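Local atomic coordinates of AP endonuclease, family 2 (Brucella melitensis biovar Abortus, PDB entry 3NGF), a protein that probably interconverts hydroxypyruvate and tartronate semialdehyde (2-hydroxy-3-oxopropanoate), as a manganese-binding isomerase with a xylose isomerase-like TIM-barrel fold. Residues A[144-149]-A[206-211]; A[166-171]-A[180-185]. All coordinates share one frame; numbering follows the deposited sequence.

From the N terminus, the chain lays down four barrel strands before it reaches strand 146-149, half of interaction 1, then passes through helix 165-175 into strand 180-185, where interaction 2 closes a short loop with eight residues between its segments. It runs on through helices 186-192 and 196-202 to strand 207-212, which completes interaction 1. That wider loop encloses the whole of interaction 2. The strands stand in the barrel in the order 146-149, 180-185, 207-212, so interaction 1 reaches past the middle strand on the inside, while interaction 2 covers the same strand from outside with its helix. Both contacts include a segment ending in a manganese ligand.

Interaction 1 of 2, residues A[144-149]-A[206-211]; sequences GITVLV and AFSHVQ. With MN (manganese (II) ion), chain C.
Leu148 sets its two methyls against neighbouring residues of the other segment: CD1 meets His209 CB at 3.6 Å, and CD2 meets Ser208 CB at 3.8 Å. The Leu148 and His209 side chains cross at about a right angle, and Leu148 touches only the base of the histidine, whose ring leads away. Thr146, two residues earlier and on the same face of its strand, adds a looser approach of CG2 to Ser208 OG at 4.2 Å. No hydrogen bond joins the two segments.

The imidazole is placed by His209 CG standing anti to the backbone N (chi1 -167°), and its NE2 is hydrogen-bonded to Glu41 OE1. The other oxygen of that carboxylate takes Gln211 NE2, so Glu41 bridges the imidazole NE2 and the amide NE2. Gln211 OE1 binds manganese at 2.3 Å and also accepts a bond from Gln183 NE2; these partners together fix the rotation of the amide. Glu150, Asp185, Glu247 and two waters complete the metal's shell.

Chain direction changes at Ser208, a corner in strand 207-212. In the TIM barrel, strand 180-185 stands between the two strands in contact, and Leu148 also packs on its Ala181 and Gln183. Strand 63-68 faces His209 across the interior, whereas Val147 and Val149 lean outward on helix 122-140.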
loop_
_atom_site.group_PDB
_atom_site.type_symbol
_atom_site.label_atom_id
_atom_site.label_comp_id
_atom_site.label_asym_id
_atom_site.label_seq_id
_atom_site.Cartn_x
_atom_site.Cartn_y
_atom_site.Cartn_z
ATOM N N GLY A 144 -12.918 2.875 12.294
ATOM C CA GLY A 144 -11.764 3.742 12.254
ATOM C C GLY A 144 -10.767 3.315 11.182
ATOM O O GLY A 144 -9.575 3.581 11.323
ATOM N N ILE A 145 -11.252 2.613 10.157
ATOM C CA ILE A 145 -10.376 2.112 9.076
ATOM C C ILE A 145 -10.410 3.068 7.893
ATOM O O ILE A 145 -11.483 3.550 7.484
ATOM C CB ILE A 145 -10.749 0.663 8.659
ATOM C CG1 ILE A 145 -10.520 -0.272 9.854
ATOM C CG2 ILE A 145 -9.923 0.217 7.427
ATOM C CD1 ILE A 145 -11.255 -1.594 9.778
ATOM N N THR A 146 -9.230 3.345 7.329
ATOM C CA THR A 146 -9.083 4.215 6.166
ATOM C C THR A 146 -8.869 3.341 4.910
ATOM O O THR A 146 -8.200 2.316 4.973
ATOM C CB THR A 146 -7.887 5.171 6.346
ATOM O OG1 THR A 146 -8.164 6.105 7.395
ATOM C CG2 THR A 146 -7.550 5.953 5.034
ATOM N N VAL A 147 -9.487 3.725 3.788
ATOM C CA VAL A 147 -9.268 3.069 2.498
ATOM C C VAL A 147 -8.409 3.956 1.613
ATOM O O VAL A 147 -8.652 5.165 1.515
ATOM C CB VAL A 147 -10.598 2.709 1.773
ATOM C CG1 VAL A 147 -11.514 3.916 1.592
ATOM C CG2 VAL A 147 -10.335 1.990 0.439
ATOM N N LEU A 148 -7.432 3.352 0.943
ATOM C CA LEU A 148 -6.509 4.103 0.113
ATOM C C LEU A 148 -6.587 3.758 -1.348
ATOM O O LEU A 148 -6.875 2.614 -1.730
ATOM C CB LEU A 148 -5.060 3.876 0.563
ATOM C CG LEU A 148 -4.713 4.181 2.012
ATOM C CD1 LEU A 148 -3.206 3.908 2.265
ATOM C CD2 LEU A 148 -5.137 5.603 2.410
ATOM N N VAL A 149 -6.259 4.767 -2.156
ATOM C CA VAL A 149 -6.011 4.606 -3.587
ATOM C C VAL A 149 -4.514 4.762 -3.790
ATOM O O VAL A 149 -3.908 5.709 -3.260
ATOM C CB VAL A 149 -6.801 5.659 -4.442
ATOM C CG1 VAL A 149 -6.623 7.123 -3.923
ATOM C CG2 VAL A 149 -6.422 5.559 -5.966
ATOM N N ALA A 206 -2.719 14.477 2.920
ATOM C CA ALA A 206 -3.572 13.716 1.966
ATOM C C ALA A 206 -3.058 12.302 1.663
ATOM O O ALA A 206 -3.690 11.571 0.913
ATOM C CB ALA A 206 -3.737 14.492 0.664
ATOM N N PHE A 207 -1.930 11.905 2.246
ATOM C CA PHE A 207 -1.459 10.529 2.134
ATOM C C PHE A 207 -1.347 9.898 3.509
ATOM O O PHE A 207 -0.853 10.533 4.436
ATOM C CB PHE A 207 -0.132 10.421 1.331
ATOM C CG PHE A 207 1.011 11.183 1.917
ATOM C CD1 PHE A 207 1.198 12.531 1.621
ATOM C CD2 PHE A 207 1.940 10.550 2.733
ATOM C CE1 PHE A 207 2.257 13.248 2.175
ATOM C CE2 PHE A 207 2.998 11.264 3.285
ATOM C CZ PHE A 207 3.152 12.614 3.002
ATOM N N SER A 208 -1.830 8.652 3.638
ATOM C CA SER A 208 -1.873 7.949 4.936
ATOM C C SER A 208 -0.886 6.784 5.009
ATOM O O SER A 208 -0.766 6.133 6.050
ATOM C CB SER A 208 -3.276 7.430 5.228
ATOM O OG SER A 208 -4.172 8.504 5.394
ATOM N N HIS A 209 -0.195 6.524 3.904
ATOM C CA HIS A 209 0.804 5.479 3.863
ATOM C C HIS A 209 1.801 5.869 2.787
ATOM O O HIS A 209 1.445 6.540 1.812
ATOM C CB HIS A 209 0.181 4.114 3.584
ATOM C CG HIS A 209 1.116 2.963 3.825
ATOM N ND1 HIS A 209 1.733 2.752 5.036
ATOM C CD2 HIS A 209 1.570 1.992 2.996
ATOM C CE1 HIS A 209 2.536 1.698 4.941
ATOM N NE2 HIS A 209 2.447 1.215 3.713
ATOM N N VAL A 210 3.034 5.453 3.006
ATOM C CA VAL A 210 4.149 5.702 2.114
ATOM C C VAL A 210 4.831 4.341 1.907
ATOM O O VAL A 210 4.880 3.516 2.807
ATOM C CB VAL A 210 5.132 6.739 2.705
ATOM C CG1 VAL A 210 6.406 6.883 1.803
ATOM C CG2 VAL A 210 4.443 8.091 2.908
ATOM N N GLN A 211 5.317 4.117 0.699
ATOM C CA GLN A 211 6.139 2.964 0.374
ATOM C C GLN A 211 7.396 3.425 -0.349
ATOM O O GLN A 211 7.411 4.508 -0.956
ATOM C CB GLN A 211 5.377 1.967 -0.485
ATOM C CG GLN A 211 4.284 1.213 0.293
ATOM C CD GLN A 211 3.421 0.402 -0.619
ATOM O OE1 GLN A 211 3.049 0.856 -1.691
ATOM N NE2 GLN A 211 3.122 -0.826 -0.219
HETATM MN MN MN C . 3.232 -0.010 -3.808
HETATM O O HOH W 1 1.315 -1.442 -3.204
HETATM O O HOH W 2 3.154 -1.138 -5.774
#

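Interaction 2 of 2, residues A[166-171]-A[180-185]; sequences LEAVGL and VAVQLD. With MN (manganese (II) ion), chain C.
Segment 166-171 of helix 165-175 lies against the outer face of strand 180-185, its backbone nearest where Val169 CA and Val182 CA stand 6.7 Å apart. This is the helix-on-strand layer of a beta-alpha-beta crossover in the TIM barrel: strand 146-149, helix 165-175, then parallel strand 180-185.

One methyl carries most of the contact. Val182 CG2 comes within 3.9 Å of Val169 CG2, the two side chains crossing at about a right angle, and it also sits 4.0 Å from Val169 N, close against the helix backbone. Ala168 supplies the second wall, its CB 4.2 Å from the same Val182 CG2. That methyl therefore rests where two consecutive helix residues meet. In Val182, CG1 stands anti to the backbone N (chi1 178°), which leaves CG2 beside that N to face the helix. Side chains meet through carbon alone, and no hydrogen bond crosses between the segments. Backbone bonds such as Gly170 N to Leu166 O, 3.0 Å, use the helix's own groups.

Around this point, Gln165 packs on Val182 and Leu184, Val172 and Val175 cover Val180, and Leu171 turns to Phe129 of helix 122-140. On its two edges the strand is bonded to its neighbours, Ala181 and Gln183 to strand 146-149 and Val182 to Ala206 and Ser208.

At the C-terminal end of the strand the chain delivers Asp185 to the metal site, where its OD2 binds manganese at 2.2 Å. The carboxylate has a second task as N-cap of helix 186-192: OD1 receives weak hydrogen bonds from the backbone N atoms of Tyr187 and His188.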
loop_
_atom_site.group_PDB
_atom_site.type_symbol
_atom_site.label_atom_id
_atom_site.label_comp_id
_atom_site.label_asym_id
_atom_site.label_seq_id
_atom_site.Cartn_x
_atom_site.Cartn_y
_atom_site.Cartn_z
ATOM N N LEU A 166 -1.207 13.692 -7.985
ATOM C CA LEU A 166 -2.145 14.790 -7.750
ATOM C C LEU A 166 -3.512 14.491 -8.389
ATOM O O LEU A 166 -4.550 14.963 -7.908
ATOM C CB LEU A 166 -1.570 16.124 -8.243
ATOM C CG LEU A 166 -0.325 16.641 -7.515
ATOM C CD1 LEU A 166 0.058 17.996 -8.098
ATOM C CD2 LEU A 166 -0.567 16.764 -6.031
ATOM N N GLU A 167 -3.524 13.691 -9.451
ATOM C CA GLU A 167 -4.785 13.248 -10.047
ATOM C C GLU A 167 -5.544 12.408 -9.013
ATOM O O GLU A 167 -6.771 12.523 -8.885
ATOM C CB GLU A 167 -4.514 12.425 -11.290
ATOM C CG GLU A 167 -5.751 11.876 -11.952
ATOM C CD GLU A 167 -5.459 11.119 -13.238
ATOM O OE1 GLU A 167 -4.266 10.893 -13.578
ATOM O OE2 GLU A 167 -6.449 10.754 -13.919
ATOM N N ALA A 168 -4.816 11.570 -8.278
ATOM C CA ALA A 168 -5.437 10.734 -7.239
ATOM C C ALA A 168 -5.967 11.603 -6.096
ATOM O O ALA A 168 -7.056 11.341 -5.553
ATOM C CB ALA A 168 -4.450 9.667 -6.696
ATOM N N VAL A 169 -5.203 12.626 -5.703
ATOM C CA VAL A 169 -5.671 13.587 -4.695
ATOM C C VAL A 169 -6.996 14.227 -5.129
ATOM O O VAL A 169 -7.932 14.363 -4.332
ATOM C CB VAL A 169 -4.628 14.661 -4.408
ATOM C CG1 VAL A 169 -5.219 15.779 -3.569
ATOM C CG2 VAL A 169 -3.383 14.021 -3.728
ATOM N N GLY A 170 -7.064 14.588 -6.396
ATOM C CA GLY A 170 -8.294 15.128 -6.984
ATOM C C GLY A 170 -9.454 14.157 -6.940
ATOM O O GLY A 170 -10.600 14.565 -6.628
ATOM N N LEU A 171 -9.191 12.885 -7.234
ATOM C CA LEU A 171 -10.255 11.878 -7.189
ATOM C C LEU A 171 -10.752 11.686 -5.760
ATOM O O LEU A 171 -11.949 11.556 -5.524
ATOM C CB LEU A 171 -9.785 10.548 -7.763
ATOM C CG LEU A 171 -9.681 10.451 -9.283
ATOM C CD1 LEU A 171 -9.001 9.118 -9.631
ATOM C CD2 LEU A 171 -11.085 10.536 -9.875
ATOM N N VAL A 180 -10.637 8.425 3.591
ATOM C CA VAL A 180 -10.103 8.025 2.295
ATOM C C VAL A 180 -8.869 8.889 2.060
ATOM O O VAL A 180 -8.895 10.102 2.369
ATOM C CB VAL A 180 -11.127 8.247 1.167
ATOM C CG1 VAL A 180 -10.535 7.963 -0.187
ATOM C CG2 VAL A 180 -12.373 7.394 1.378
ATOM N N ALA A 181 -7.789 8.284 1.561
ATOM C CA ALA A 181 -6.563 9.019 1.234
ATOM C C ALA A 181 -5.747 8.304 0.180
ATOM O O ALA A 181 -6.158 7.290 -0.360
ATOM C CB ALA A 181 -5.720 9.284 2.482
ATOM N N VAL A 182 -4.593 8.874 -0.121
ATOM C CA VAL A 182 -3.672 8.349 -1.113
ATOM C C VAL A 182 -2.585 7.513 -0.430
ATOM O O VAL A 182 -2.120 7.837 0.681
ATOM C CB VAL A 182 -3.012 9.499 -1.883
ATOM C CG1 VAL A 182 -1.962 8.968 -2.930
ATOM C CG2 VAL A 182 -4.096 10.346 -2.595
ATOM N N GLN A 183 -2.230 6.403 -1.075
ATOM C CA GLN A 183 -1.070 5.607 -0.717
ATOM C C GLN A 183 0.072 6.066 -1.640
ATOM O O GLN A 183 0.028 5.841 -2.848
ATOM C CB GLN A 183 -1.389 4.133 -0.923
ATOM C CG GLN A 183 -0.258 3.149 -0.597
ATOM C CD GLN A 183 -0.733 1.724 -0.595
ATOM O OE1 GLN A 183 -1.863 1.436 -0.221
ATOM N NE2 GLN A 183 0.138 0.803 -0.989
ATOM N N LEU A 184 1.054 6.746 -1.061
ATOM C CA LEU A 184 2.163 7.367 -1.806
ATOM C C LEU A 184 3.375 6.422 -1.839
ATOM O O LEU A 184 4.165 6.368 -0.879
ATOM C CB LEU A 184 2.523 8.689 -1.119
ATOM C CG LEU A 184 3.711 9.502 -1.635
ATOM C CD1 LEU A 184 3.586 9.751 -3.135
ATOM C CD2 LEU A 184 3.892 10.823 -0.842
ATOM N N ASP A 185 3.480 5.646 -2.910
ATOM C CA ASP A 185 4.636 4.776 -3.162
ATOM C C ASP A 185 5.636 5.613 -3.986
ATOM O O ASP A 185 5.354 6.028 -5.147
ATOM C CB ASP A 185 4.149 3.503 -3.863
ATOM C CG ASP A 185 5.255 2.498 -4.163
ATOM O OD1 ASP A 185 6.384 2.921 -4.410
ATOM O OD2 ASP A 185 4.996 1.269 -4.211
HETATM MN MN MN C . 3.232 -0.010 -3.808
HETATM O O HOH W 1 1.315 -1.442 -3.204
HETATM O O HOH W 2 3.154 -1.138 -5.774
#